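Local atomic coordinates of DUF1116 domain-containing protein (Enterococcus faecalis, PDB entry 3CLQ), a protein that is of unknown function but belongs to the AllG family of oxamate carbamoyltransferase subunits and may therefore take part in carbamoyl transfer. Residues K63-G68 / S104-T109; P95-D100 / T259-G264; N192-G197 / P235-A240; A293-E298 / P392-I397; G301-D306 / I383-A388. All coordinates share one frame; numbering follows the deposited sequence.

Interaction 1 (K63-G68 / S104-T109); sequences KGAVQG and SMAGVT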
# COMPACT_ATOMS: atom_id res chain seq x y z
N LYS B 63 -16.36 29.47 9.36
CA LYS B 63 -17.24 30.48 8.77
C LYS B 63 -16.98 30.60 7.27
O LYS B 63 -17.91 30.68 6.48
CB LYS B 63 -17.09 31.85 9.45
CG LYS B 63 -17.67 31.92 10.84
CD LYS B 63 -18.11 33.32 11.16
CE LYS B 63 -18.66 33.40 12.55
NZ LYS B 63 -17.67 33.95 13.52
N GLY B 64 -15.72 30.60 6.88
CA GLY B 64 -15.39 30.61 5.46
C GLY B 64 -16.01 29.41 4.76
O GLY B 64 -16.38 29.48 3.60
N ALA B 65 -16.11 28.30 5.48
CA ALA B 65 -16.69 27.09 4.91
C ALA B 65 -18.19 27.27 4.65
O ALA B 65 -18.65 27.08 3.53
CB ALA B 65 -16.45 25.92 5.80
N VAL B 66 -18.97 27.64 5.66
CA VAL B 66 -20.39 27.81 5.38
C VAL B 66 -20.63 28.82 4.25
O VAL B 66 -21.63 28.75 3.54
CB VAL B 66 -21.21 28.22 6.63
CG1 VAL B 66 -20.83 27.35 7.83
CG2 VAL B 66 -21.00 29.66 6.94
N GLN B 67 -19.69 29.75 4.07
CA GLN B 67 -19.86 30.80 3.08
C GLN B 67 -19.64 30.30 1.67
O GLN B 67 -20.41 30.63 0.76
CB GLN B 67 -18.91 31.97 3.37
CG GLN B 67 -19.47 32.96 4.37
CD GLN B 67 -18.39 33.79 5.02
OE1 GLN B 67 -17.35 34.07 4.41
NE2 GLN B 67 -18.62 34.18 6.27
N GLY B 68 -18.59 29.50 1.50
CA GLY B 68 -18.28 28.94 0.20
C GLY B 68 -19.44 28.04 -0.15
O GLY B 68 -19.94 28.05 -1.27
N SER B 104 -14.70 15.84 7.57
CA SER B 104 -13.28 16.18 7.67
C SER B 104 -13.01 17.70 7.76
O SER B 104 -13.59 18.49 7.00
CB SER B 104 -12.53 15.60 6.48
OG SER B 104 -11.17 15.97 6.60
N MSE B 105 -12.12 18.07 8.69
CA MSE B 105 -11.84 19.46 9.10
C MSE B 105 -13.09 20.30 9.40
O MSE B 105 -13.78 20.09 10.41
CB MSE B 105 -10.93 20.17 8.10
CG MSE B 105 -9.63 19.46 7.81
SE MSE B 105 -8.40 19.15 9.33
CE MSE B 105 -8.90 17.28 9.78
N ALA B 106 -13.38 21.28 8.55
CA ALA B 106 -14.55 22.12 8.78
C ALA B 106 -15.81 21.25 8.64
O ALA B 106 -16.84 21.50 9.28
CB ALA B 106 -14.56 23.30 7.83
N GLY B 107 -15.70 20.23 7.81
CA GLY B 107 -16.72 19.19 7.73
C GLY B 107 -18.00 19.66 7.08
O GLY B 107 -19.00 18.92 7.04
N VAL B 108 -17.99 20.88 6.56
CA VAL B 108 -19.21 21.46 6.04
C VAL B 108 -19.74 20.59 4.94
O VAL B 108 -18.98 20.10 4.11
CB VAL B 108 -19.03 22.88 5.54
CG1 VAL B 108 -20.33 23.38 4.95
CG2 VAL B 108 -18.60 23.76 6.67
N THR B 109 -21.05 20.38 4.95
CA THR B 109 -21.68 19.47 4.00
C THR B 109 -23.08 19.99 3.70
O THR B 109 -23.90 20.10 4.61
CB THR B 109 -21.69 18.06 4.59
OG1 THR B 109 -20.36 17.73 4.96
CG2 THR B 109 -22.18 17.04 3.60
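Ala65 meets Ala106 and Val108 on a loop that folds back through a type II' turn, Ser104 to Gly107, whose first corner is unusually not a glycine but the selenomethionine Met105, held at a positive phi. The turn offers its second corner, Ala106, to helix 60-73, so this is helix-against-loop packing in the buried part of the fold. The two methyls meet directly, Ala65 CB lying 3.8 Å from Ala106 CB. Val108 comes in beside them with its CG2 branch. With CG1 anti to the backbone N (chi1 177°), CG2 lies beside that nitrogen and is the branch that reaches the helix, passing 4.0 Å from Val66 N and 4.4 Å from Val66 CG1. Its approach to Ala65 CB is modelled too close to be trusted, although Val108 CB itself stands a reasonable 4.0 Å from that methyl. The contact is thus purely apolar, built from small groups that let the backbones come near, the CA atoms of Ala65 and Val108 being 6.3 Å apart. On the loop side, backbone bonds from Ala106 to Ala49 and Arg140, and from Thr109 to Leu47, hold the presenting chain in place. Just beyond Val108 the loop is braced within itself: Thr109 OG1 donates to Gly107 O at 2.8 Å, approaching from above the carbonyl plane, 42° out of it.

Interaction 2 (P95-D100 / T259-G264); sequences PCHEHD and TMCRNG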
# COMPACT_ATOMS: atom_id res chain seq x y z
N PRO B 95 -24.57 19.39 13.51
CA PRO B 95 -23.41 18.51 13.32
C PRO B 95 -23.67 17.31 12.42
O PRO B 95 -24.78 16.75 12.41
CB PRO B 95 -23.10 18.02 14.75
CG PRO B 95 -23.76 18.99 15.66
CD PRO B 95 -24.99 19.46 14.92
N CYS B 96 -22.65 16.92 11.67
CA CYS B 96 -22.70 15.69 10.93
C CYS B 96 -23.10 14.55 11.83
O CYS B 96 -23.85 13.64 11.43
CB CYS B 96 -21.33 15.37 10.37
SG CYS B 96 -20.79 16.57 9.19
N HIS B 97 -22.60 14.56 13.06
CA HIS B 97 -22.83 13.42 13.90
C HIS B 97 -24.28 13.16 14.18
O HIS B 97 -24.68 12.02 14.38
CB HIS B 97 -22.02 13.48 15.16
CG HIS B 97 -20.79 12.65 15.08
ND1 HIS B 97 -19.56 13.18 14.77
CD2 HIS B 97 -20.60 11.31 15.20
CE1 HIS B 97 -18.66 12.21 14.74
NE2 HIS B 97 -19.27 11.07 14.99
N GLU B 98 -25.09 14.22 14.13
CA GLU B 98 -26.49 14.10 14.44
C GLU B 98 -27.33 13.74 13.23
O GLU B 98 -28.56 13.66 13.32
CB GLU B 98 -26.98 15.37 15.08
CG GLU B 98 -26.38 15.61 16.42
CD GLU B 98 -27.05 16.75 17.12
OE1 GLU B 98 -26.52 17.18 18.16
OE2 GLU B 98 -28.11 17.21 16.62
N HIS B 99 -26.66 13.52 12.10
CA HIS B 99 -27.30 13.01 10.89
C HIS B 99 -26.55 11.80 10.38
O HIS B 99 -26.49 11.55 9.17
CB HIS B 99 -27.36 14.09 9.83
CG HIS B 99 -28.24 15.24 10.20
ND1 HIS B 99 -29.56 15.31 9.82
CD2 HIS B 99 -27.99 16.34 10.93
CE1 HIS B 99 -30.09 16.43 10.28
NE2 HIS B 99 -29.15 17.08 10.96
N ASP B 100 -25.95 11.06 11.30
CA ASP B 100 -25.31 9.81 10.95
C ASP B 100 -24.21 10.05 9.92
O ASP B 100 -23.91 9.16 9.13
CB ASP B 100 -26.35 8.81 10.43
CG ASP B 100 -27.30 8.34 11.54
OD1 ASP B 100 -26.91 8.45 12.72
OD2 ASP B 100 -28.43 7.88 11.25
N THR B 259 -18.01 8.61 20.01
CA THR B 259 -17.74 9.78 19.17
C THR B 259 -16.63 10.64 19.82
O THR B 259 -16.69 10.95 21.02
CB THR B 259 -19.00 10.70 19.07
OG1 THR B 259 -20.07 10.05 18.37
CG2 THR B 259 -18.67 12.03 18.37
N MSE B 260 -15.64 11.04 19.05
CA MSE B 260 -14.78 12.11 19.48
C MSE B 260 -14.74 13.05 18.30
O MSE B 260 -14.49 12.62 17.17
CB MSE B 260 -13.38 11.63 19.85
CG MSE B 260 -13.32 10.89 21.17
SE MSE B 260 -11.50 10.48 21.82
CE MSE B 260 -10.87 9.69 20.13
N CYS B 261 -15.02 14.33 18.55
CA CYS B 261 -15.05 15.29 17.46
C CYS B 261 -14.83 16.69 17.97
O CYS B 261 -14.94 16.96 19.17
CB CYS B 261 -16.37 15.21 16.69
SG CYS B 261 -17.80 15.58 17.70
N ARG B 262 -14.50 17.59 17.05
CA ARG B 262 -14.19 18.95 17.41
C ARG B 262 -14.58 19.89 16.27
O ARG B 262 -14.66 19.47 15.12
CB ARG B 262 -12.71 19.10 17.77
CG ARG B 262 -11.80 18.40 16.82
CD ARG B 262 -11.50 16.99 17.28
NE ARG B 262 -10.17 16.59 16.81
CZ ARG B 262 -9.94 15.99 15.65
NH1 ARG B 262 -8.69 15.69 15.29
NH2 ARG B 262 -10.94 15.68 14.84
N ASN B 263 -14.85 21.15 16.62
CA ASN B 263 -15.29 22.16 15.67
C ASN B 263 -14.43 23.42 15.69
O ASN B 263 -14.90 24.50 15.35
CB ASN B 263 -16.77 22.54 15.90
CG ASN B 263 -17.03 23.07 17.29
OD1 ASN B 263 -16.15 23.64 17.93
ND2 ASN B 263 -18.25 22.89 17.77
N GLY B 264 -13.18 23.29 16.11
CA GLY B 264 -12.25 24.40 16.09
C GLY B 264 -12.37 25.27 17.32
O GLY B 264 -11.56 26.17 17.53
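Thr259, the first residue of 259-264, carries most of the contact with His97 of the short 3-10 turn 96-98. Its methyl CG2, anti to the backbone N, lies over the middle of one face of the imidazole, 3.6 Å from the ring centroid and only 11° off the ring normal, a well-centred CH-pi contact. The hydroxyl lies above the same face, displaced toward the CD2-NE2 side: Thr259 OG1 is 3.5 Å from His97 CD2, but its polar partner is Arg270 NE on the neighbouring strand 266-271. Met260 turns to the other side of strand 257-263. At Cys261 the chain again faces the histidine. Its sulfur, placed between the backbone N and the carbonyl carbon (chi1 61°), looks at the ring obliquely, 45° off the normal, with Cys261 SG 4.2 Å from His97 ND1. Farther along, Arg262 and Asn263 lead away from the histidine, toward the end of the strand that pairs with 266-271 in an antiparallel hairpin. Val102 and Lys242 also touch His97, so the imidazole is enclosed from several parts of the chain. Toward 259-264 it is held by dispersion and CH-pi attraction; methyl and sulfur pack on the ring, and neither ring nitrogen forms a hydrogen bond to 259-264.

Interaction 3 (N192-G197 / P235-A240); sequences NRNVAG and PTWMGA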
# COMPACT_ATOMS: atom_id res chain seq x y z
N ASN B 192 -3.80 10.30 9.15
CA ASN B 192 -2.79 11.18 8.55
C ASN B 192 -2.14 10.64 7.27
O ASN B 192 -1.90 11.39 6.33
CB ASN B 192 -1.72 11.47 9.57
CG ASN B 192 -2.27 12.16 10.81
OD1 ASN B 192 -2.65 13.34 10.75
ND2 ASN B 192 -2.34 11.42 11.94
N ARG B 193 -1.85 9.34 7.25
CA ARG B 193 -1.27 8.72 6.07
C ARG B 193 -2.30 7.76 5.47
O ARG B 193 -2.72 6.80 6.12
CB ARG B 193 0.08 8.05 6.41
CG ARG B 193 0.41 6.80 5.63
CD ARG B 193 1.86 6.33 5.74
NE ARG B 193 2.70 7.17 4.90
CZ ARG B 193 3.38 6.78 3.82
NH1 ARG B 193 3.39 5.52 3.42
NH2 ARG B 193 4.09 7.67 3.16
N ASN B 194 -2.72 8.04 4.23
CA ASN B 194 -3.85 7.35 3.61
C ASN B 194 -3.50 6.81 2.24
O ASN B 194 -4.40 6.41 1.48
CB ASN B 194 -5.07 8.29 3.48
CG ASN B 194 -5.77 8.55 4.81
OD1 ASN B 194 -6.19 7.60 5.49
ND2 ASN B 194 -5.90 9.82 5.18
N VAL B 195 -2.20 6.79 1.94
CA VAL B 195 -1.71 6.47 0.60
C VAL B 195 -2.16 5.10 0.13
O VAL B 195 -2.71 4.96 -0.99
CB VAL B 195 -0.16 6.53 0.49
CG1 VAL B 195 0.23 6.89 -0.96
CG2 VAL B 195 0.41 7.54 1.44
N ALA B 196 -1.92 4.10 0.97
CA ALA B 196 -2.24 2.71 0.62
C ALA B 196 -3.74 2.55 0.39
O ALA B 196 -4.17 2.06 -0.65
CB ALA B 196 -1.78 1.80 1.70
N GLY B 197 -4.53 3.01 1.36
CA GLY B 197 -5.98 2.96 1.28
C GLY B 197 -6.48 3.66 0.04
O GLY B 197 -7.39 3.18 -0.63
N PRO B 235 -11.78 10.47 3.97
CA PRO B 235 -13.18 10.45 4.37
C PRO B 235 -13.77 9.05 4.46
O PRO B 235 -14.55 8.76 5.38
CB PRO B 235 -13.87 11.27 3.27
CG PRO B 235 -12.81 12.27 2.90
CD PRO B 235 -11.54 11.42 2.87
N THR B 236 -13.37 8.19 3.52
CA THR B 236 -13.91 6.86 3.46
C THR B 236 -13.70 6.13 4.79
O THR B 236 -14.59 5.46 5.30
CB THR B 236 -13.27 6.08 2.30
OG1 THR B 236 -13.22 6.92 1.14
CG2 THR B 236 -14.07 4.82 1.97
N TRP B 237 -12.53 6.28 5.40
CA TRP B 237 -12.30 5.58 6.65
C TRP B 237 -13.09 6.19 7.81
O TRP B 237 -13.53 5.49 8.71
CB TRP B 237 -10.81 5.48 6.94
CG TRP B 237 -10.01 5.03 5.72
CD1 TRP B 237 -8.89 5.64 5.19
CD2 TRP B 237 -10.29 3.91 4.88
NE1 TRP B 237 -8.45 4.95 4.08
CE2 TRP B 237 -9.29 3.88 3.86
CE3 TRP B 237 -11.27 2.90 4.90
CZ2 TRP B 237 -9.24 2.88 2.87
CZ3 TRP B 237 -11.24 1.93 3.91
CH2 TRP B 237 -10.22 1.92 2.90
N MSE B 238 -13.28 7.49 7.77
CA MSE B 238 -14.07 8.15 8.81
C MSE B 238 -15.45 7.56 8.79
O MSE B 238 -16.04 7.24 9.83
CB MSE B 238 -14.13 9.67 8.58
CG MSE B 238 -12.78 10.35 8.83
SE MSE B 238 -12.62 12.21 8.25
CE MSE B 238 -10.66 12.38 8.32
N GLY B 239 -15.94 7.37 7.57
CA GLY B 239 -17.30 6.89 7.36
C GLY B 239 -17.44 5.46 7.82
O GLY B 239 -18.46 5.09 8.41
N ALA B 240 -16.39 4.67 7.54
CA ALA B 240 -16.30 3.31 8.02
C ALA B 240 -16.40 3.30 9.52
O ALA B 240 -17.27 2.63 10.08
CB ALA B 240 -14.99 2.72 7.60
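Edge-on packing of the Trp237 indole against Asn194 and Gly197 joins helix 234-247 to the start of helix 195-210, in the buried interior of the chain. The nearest pair is Asn194 OD1 and Trp237 CD1, 3.3 Å apart, with the oxygen at the rim of the indole and in its plane. Amide and ring planes are turned 35° from each other, and the two side chains run antiparallel alongside each other. OD1 faces the carbon rather than the ring nitrogen: it stays 3.8 Å from Trp237 NE1, whose weak hydrogen bond goes to Ser233 OG. The C-H next to that nitrogen is probably somewhat positively polarised, which would suit the amide oxygen. Asn194 occupies the N-cap position of helix 195-210, yet its side chain does no capping, its ND2 bonding weakly to His191 O. Within the first turn of the helix, Gly197 CA sits 3.6 Å from Trp237 CZ2, again at the ring edge; the lack of a side chain on Gly197 is what lets the six-membered ring come this close to the helix backbone. Leu176, Met179 and Leu180 of helix 176-183 pack on the indole as well, while on the Asn194 side of the contact Met186 of the second subunit rests on Arg193, Val195 and Ala196.

Interaction 4 (A293-E298 / P392-I397); sequences AGYTQE and PGIGMI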
# COMPACT_ATOMS: atom_id res chain seq x y z
N ALA B 293 7.77 24.53 6.72
CA ALA B 293 8.69 25.67 6.67
C ALA B 293 7.95 26.99 6.47
O ALA B 293 6.94 27.04 5.78
CB ALA B 293 9.73 25.48 5.58
N GLY B 294 8.48 28.05 7.08
CA GLY B 294 7.87 29.38 6.97
C GLY B 294 6.63 29.55 7.83
O GLY B 294 6.05 30.65 7.88
N TYR B 295 6.21 28.49 8.50
CA TYR B 295 5.11 28.56 9.45
C TYR B 295 5.56 28.26 10.88
O TYR B 295 6.59 27.62 11.10
CB TYR B 295 4.01 27.59 9.04
CG TYR B 295 3.18 28.11 7.91
CD1 TYR B 295 3.20 27.50 6.66
CD2 TYR B 295 2.37 29.22 8.08
CE1 TYR B 295 2.43 27.98 5.62
CE2 TYR B 295 1.60 29.71 7.05
CZ TYR B 295 1.63 29.09 5.82
OH TYR B 295 0.85 29.61 4.81
N THR B 296 4.77 28.72 11.85
CA THR B 296 5.06 28.49 13.26
C THR B 296 3.79 28.26 14.05
O THR B 296 2.70 28.60 13.61
CB THR B 296 5.85 29.64 13.90
OG1 THR B 296 5.47 29.77 15.28
CG2 THR B 296 5.58 30.97 13.19
N GLN B 297 3.94 27.69 15.24
CA GLN B 297 2.81 27.20 16.03
C GLN B 297 1.73 28.25 16.43
O GLN B 297 0.57 27.89 16.66
CB GLN B 297 3.36 26.41 17.23
CG GLN B 297 2.56 26.45 18.50
CD GLN B 297 1.30 25.63 18.45
OE1 GLN B 297 0.59 25.56 19.43
NE2 GLN B 297 1.01 25.02 17.30
N GLU B 298 2.09 29.53 16.48
CA GLU B 298 1.08 30.55 16.79
C GLU B 298 0.22 30.87 15.59
O GLU B 298 -0.67 31.71 15.67
CB GLU B 298 1.69 31.85 17.33
CG GLU B 298 2.25 31.77 18.74
CD GLU B 298 3.69 31.29 18.76
OE1 GLU B 298 4.58 32.10 19.10
OE2 GLU B 298 3.93 30.10 18.40
N PRO B 392 -8.83 31.59 7.61
CA PRO B 392 -9.63 30.85 6.63
C PRO B 392 -8.86 30.55 5.36
O PRO B 392 -8.27 31.44 4.75
CB PRO B 392 -10.78 31.83 6.31
CG PRO B 392 -10.86 32.70 7.48
CD PRO B 392 -9.44 32.89 7.92
N GLY B 393 -8.86 29.29 4.98
CA GLY B 393 -8.39 28.91 3.66
C GLY B 393 -6.91 28.68 3.47
O GLY B 393 -6.50 28.14 2.45
N ILE B 394 -6.09 29.08 4.43
CA ILE B 394 -4.66 28.91 4.24
C ILE B 394 -4.30 27.43 4.24
O ILE B 394 -3.37 27.00 3.56
CB ILE B 394 -3.87 29.71 5.27
CG1 ILE B 394 -3.97 31.20 4.93
CG2 ILE B 394 -2.43 29.24 5.30
CD1 ILE B 394 -3.91 32.11 6.11
N GLY B 395 -5.06 26.64 5.01
CA GLY B 395 -4.92 25.19 4.99
C GLY B 395 -3.89 24.59 5.92
O GLY B 395 -3.38 25.24 6.84
N MSE B 396 -3.58 23.32 5.67
CA MSE B 396 -2.65 22.56 6.49
C MSE B 396 -1.28 23.22 6.56
O MSE B 396 -0.68 23.54 5.53
CB MSE B 396 -2.53 21.15 5.94
CG MSE B 396 -1.90 20.17 6.91
SE MSE B 396 -1.50 18.47 6.03
CE MSE B 396 -0.45 17.62 7.44
N ILE B 397 -0.78 23.45 7.77
CA ILE B 397 0.55 24.03 7.90
C ILE B 397 1.43 23.22 8.85
O ILE B 397 2.32 23.76 9.50
CB ILE B 397 0.53 25.59 8.22
CG1 ILE B 397 0.26 25.90 9.70
CG2 ILE B 397 -0.47 26.32 7.33
CD1 ILE B 397 -0.89 25.13 10.30
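Tyr295 and Ile397 bring their backbones to within 6.6 Å, measured between CA atoms, where the irregular loop 293-298 passes the first residues of strand 396-402. The two side chains cross at about a right angle. Ile397 CG2 sits over the ring centre of the tyrosine, 3.7 Å from the centroid and 9° off the ring normal, a CH-pi contact, while Ile397 CB comes 3.6 Å from Tyr295 CD1 nearer the base of the ring. With CG1 of Ile397 between the backbone N and the carbonyl carbon (chi1 80°), CG2 is left beside the nitrogen, under the aromatic face. Strand 396-402 is the second arm of an antiparallel beta hairpin with 383-388, and Ile397, buried beneath the ring, is tied into it by a backbone bond to Ile387; a further one reaches Phe292, just before the tyrosine loop. Gly393 and Gly395, both at positive phi, shape the chain that leads into this arm and carry the exposed Ile394 between them. Its CG2 branch meets the far end of the phenol obliquely, 4.1 Å from Tyr295 CZ and 3.3 Å from Tyr295 OH.

Interaction 5 (G301-D306 / I383-A388); sequences GLDMGD and INTAIA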
# COMPACT_ATOMS: atom_id res chain seq x y z
N GLY B 301 -4.69 26.88 14.41
CA GLY B 301 -5.99 26.94 15.04
C GLY B 301 -6.12 25.82 16.05
O GLY B 301 -5.26 24.93 16.13
N LEU B 302 -7.19 25.85 16.84
CA LEU B 302 -7.51 24.74 17.73
C LEU B 302 -8.02 23.50 16.95
O LEU B 302 -8.67 23.62 15.91
CB LEU B 302 -8.53 25.16 18.80
CG LEU B 302 -8.26 26.45 19.59
CD1 LEU B 302 -9.47 27.36 19.61
CD2 LEU B 302 -7.79 26.17 21.01
N ASP B 303 -7.70 22.32 17.46
CA ASP B 303 -8.21 21.04 16.99
C ASP B 303 -9.59 21.13 16.32
O ASP B 303 -10.55 21.59 16.91
CB ASP B 303 -8.28 20.10 18.20
CG ASP B 303 -8.31 18.64 17.80
OD1 ASP B 303 -7.69 18.24 16.77
OD2 ASP B 303 -8.97 17.88 18.56
N MSE B 304 -9.68 20.66 15.08
CA MSE B 304 -10.95 20.75 14.36
C MSE B 304 -11.17 19.59 13.37
O MSE B 304 -10.29 19.27 12.58
CB MSE B 304 -11.02 22.09 13.61
CG MSE B 304 -12.37 22.38 12.94
SE MSE B 304 -12.30 23.95 11.74
CE MSE B 304 -10.78 23.37 10.65
N GLY B 305 -12.35 18.98 13.41
CA GLY B 305 -12.74 17.97 12.43
C GLY B 305 -13.40 16.74 13.03
O GLY B 305 -13.37 16.56 14.24
N ASP B 306 -14.00 15.89 12.21
CA ASP B 306 -14.59 14.69 12.76
C ASP B 306 -13.64 13.49 12.66
O ASP B 306 -13.96 12.38 13.09
CB ASP B 306 -15.93 14.39 12.09
CG ASP B 306 -17.03 15.31 12.56
OD1 ASP B 306 -17.96 15.56 11.76
OD2 ASP B 306 -16.98 15.81 13.72
N ILE B 383 -4.42 11.56 20.05
CA ILE B 383 -4.83 11.64 18.66
C ILE B 383 -3.81 12.40 17.82
O ILE B 383 -3.31 13.43 18.22
CB ILE B 383 -6.24 12.19 18.49
CG1 ILE B 383 -6.28 13.28 17.45
CG2 ILE B 383 -6.80 12.76 19.78
CD1 ILE B 383 -7.62 13.92 17.41
N ASN B 384 -3.46 11.84 16.67
CA ASN B 384 -2.57 12.52 15.74
C ASN B 384 -3.44 13.14 14.67
O ASN B 384 -4.32 12.48 14.11
CB ASN B 384 -1.59 11.53 15.09
CG ASN B 384 -0.44 11.07 16.02
OD1 ASN B 384 0.10 9.95 15.86
ND2 ASN B 384 -0.03 11.93 16.97
N THR B 385 -3.22 14.41 14.38
CA THR B 385 -4.08 15.12 13.45
C THR B 385 -3.28 16.22 12.77
O THR B 385 -2.18 16.58 13.21
CB THR B 385 -5.30 15.74 14.18
OG1 THR B 385 -5.90 16.73 13.35
CG2 THR B 385 -4.87 16.43 15.47
N ALA B 386 -3.83 16.74 11.67
CA ALA B 386 -3.21 17.86 10.97
C ALA B 386 -3.37 19.16 11.75
O ALA B 386 -4.42 19.39 12.35
CB ALA B 386 -3.81 18.01 9.57
N ILE B 387 -2.34 20.01 11.74
CA ILE B 387 -2.49 21.37 12.26
C ILE B 387 -2.87 22.36 11.14
O ILE B 387 -2.27 22.37 10.06
CB ILE B 387 -1.30 21.82 13.14
CG1 ILE B 387 -0.04 22.04 12.34
CG2 ILE B 387 -0.92 20.75 14.15
CD1 ILE B 387 1.19 21.98 13.21
N ALA B 388 -3.91 23.15 11.37
CA ALA B 388 -4.49 23.97 10.32
C ALA B 388 -4.37 25.43 10.68
O ALA B 388 -4.55 25.81 11.83
CB ALA B 388 -5.95 23.61 10.14
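The hairpin arm 383-388 is joined here to the chain leading into 304-305, an edge strand of the four-stranded antiparallel sheet, through Gly301 at one end and Asp303 at the other. At the first point Gly301 N donates to Ala388 O at 2.8 Å. Asp303 then stretches its carboxylate back over the strand. Its CG lies anti to the backbone N (chi1 -159°), which carries the oxygens to the side chains of Thr385 and Ile383. Asp303 OD1 lies 3.6 Å from the methyl CG2 of Thr385 and 4.1 Å from Thr385 OG1, too far to bond the hydroxyl, which instead donates to the neighbouring Ala386 O at 3.2 Å. The other oxygen, Asp303 OD2, is 4.3 Å from Ile383 CD1. Its strong partner comes from strand 257-263: the guanidinium of Arg262 forms a salt bridge through NE to OD2, and its NH2 bonds Gly305 O, so one arginine grips the side chain of Asp303 and the backbone two residues on. Thr402, from the other hairpin arm, also packs on Asp303. Although the carboxylate is buried against apolar groups of the hairpin, its charge is probably balanced largely by Arg262, while Thr385 and Ile383 meet it only by van der Waals packing.

How the interactions relate
From the N terminus, interaction 1 opens on helix 60-73, and interaction 2 opens at 95-100 before interaction 1 closes at 104-109, so the two cross; Gly107 O packs on Cys96 SG. Interaction 3 lies wholly within the long excursion that interaction 2 ends on strand 257-263, and brings two helices together. The later chain holds a second enclosed pair: interaction 4 opens at 293-298, interaction 5 runs from 301-306 to 383-388, and 392-397 closes the outer loop one hairpin arm later. Interaction 5 is the meeting point, touching interaction 2 through Arg262, interaction 3 through Asn192 to Asn384, interaction 1 through Met304, and interaction 4 through the hairpin.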